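Proton-dependent oligopeptide transporter family protein (Xanthomonas campestris, PDB 6EI3) probably carries short peptides across the bacterial inner membrane, driven by the proton gradient, as other POT transporters of the major facilitator superfamily do. Local coordinates at residues A[135-138]-A[139-143]. Numbering follows the deposited sequence.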
# COMPACT_ATOMS: atom_id res chain seq x y z
N HIS A 135 13.45 22.94 -4.56
CA HIS A 135 13.57 22.75 -3.11
C HIS A 135 12.35 23.29 -2.34
O HIS A 135 12.03 22.77 -1.28
CB HIS A 135 14.88 23.35 -2.56
CG HIS A 135 14.95 24.84 -2.65
ND1 HIS A 135 15.42 25.48 -3.78
CD2 HIS A 135 14.60 25.77 -1.73
CE1 HIS A 135 15.34 26.78 -3.53
NE2 HIS A 135 14.85 27.00 -2.31
N ARG A 136 11.68 24.32 -2.89
CA ARG A 136 10.49 24.97 -2.31
C ARG A 136 9.26 24.04 -2.28
O ARG A 136 8.32 24.28 -1.52
CB ARG A 136 10.20 26.28 -3.04
CG ARG A 136 9.44 27.31 -2.22
CD ARG A 136 9.88 28.73 -2.53
NE ARG A 136 11.16 29.06 -1.90
CZ ARG A 136 11.29 29.52 -0.66
NH1 ARG A 136 10.23 29.71 0.11
NH2 ARG A 136 12.50 29.80 -0.18
N ALA A 137 9.29 22.94 -3.07
CA ALA A 137 8.21 21.94 -3.09
C ALA A 137 8.13 21.19 -1.75
O ALA A 137 7.08 20.65 -1.44
CB ALA A 137 8.40 20.96 -4.24
N LYS A 138 9.22 21.21 -0.94
CA LYS A 138 9.34 20.59 0.40
C LYS A 138 8.21 21.07 1.32
O LYS A 138 7.64 20.27 2.05
CB LYS A 138 10.72 20.93 1.02
CG LYS A 138 11.01 20.32 2.40
CD LYS A 138 11.63 18.92 2.31
CE LYS A 138 11.78 18.25 3.66
NZ LYS A 138 10.48 17.79 4.21
N VAL A 139 7.90 22.38 1.28
CA VAL A 139 6.84 23.06 2.05
C VAL A 139 5.47 22.46 1.67
O VAL A 139 4.61 22.25 2.54
CB VAL A 139 6.91 24.59 1.79
CG1 VAL A 139 5.67 25.32 2.33
CG2 VAL A 139 8.19 25.20 2.37
N VAL A 140 5.25 22.20 0.38
CA VAL A 140 3.99 21.60 -0.10
C VAL A 140 3.93 20.11 0.31
O VAL A 140 2.86 19.65 0.71
CB VAL A 140 3.71 21.85 -1.61
CG1 VAL A 140 2.32 21.30 -2.01
CG2 VAL A 140 3.81 23.34 -1.93
N PHE A 141 5.08 19.39 0.29
CA PHE A 141 5.12 17.99 0.73
C PHE A 141 4.79 17.91 2.23
O PHE A 141 4.05 17.01 2.64
CB PHE A 141 6.47 17.33 0.41
CG PHE A 141 6.60 16.78 -0.99
CD1 PHE A 141 5.84 15.69 -1.39
CD2 PHE A 141 7.51 17.32 -1.88
CE1 PHE A 141 5.99 15.15 -2.68
CE2 PHE A 141 7.66 16.78 -3.16
CZ PHE A 141 6.89 15.71 -3.56
N ASP A 142 5.28 18.89 3.01
CA ASP A 142 4.97 19.03 4.45
C ASP A 142 3.46 19.26 4.65
O ASP A 142 2.87 18.62 5.51
CB ASP A 142 5.79 20.17 5.09
CG ASP A 142 7.27 19.87 5.27
OD1 ASP A 142 7.67 18.70 5.06
OD2 ASP A 142 8.03 20.80 5.60
N ALA A 143 2.82 20.11 3.82
CA ALA A 143 1.37 20.34 3.87
C ALA A 143 0.60 19.04 3.52
O ALA A 143 -0.36 18.72 4.22
CB ALA A 143 0.97 21.47 2.93
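K138 and D142 form an i to i+4 salt bridge in the opening turns of helix 137-165, a local contact just past the 3-10 segment 135-136 that leads into this helix of the POT family fold. The ammonium NZ of K138 lies 3.1 Å from OD1 of D142, with OD2 of D142 4.1 Å from the same NZ, so the approach is made mainly through OD1; judged as a hydrogen bond, the link is weak. The lysine chain starts with CG anti to its own N (chi1 -178°), then bends at chi2 and chi4, and this double kink curls NZ along the helix to the carboxylate. Underneath, the backbone ties the same two residues: N of D142 donates to O of K138 at 2.9 Å. One residue earlier, N of F141 reaches O of A137, also at 2.9 Å. N of V139 makes a weak i to i+3 bond to O of R136 at 3.4 Å, as the 3-10 segment runs into the helix. F141 swings its ring back beside A137: CD2 of F141 comes 3.4 Å from O of A137 and CE2 4.4 Å from CB of A137. That ring also packs on A122, M125 and V126 of helix 121-127 and meets the ring of Y512, from the C-terminal tag remnant. Apolar ring and charged pair thus sit next to each other: F141 joins the helix to its neighbour, while K138 and D142, both partly exposed, pair in a weakly bonded bridge that solvent would probably screen, beside two well-formed backbone bonds.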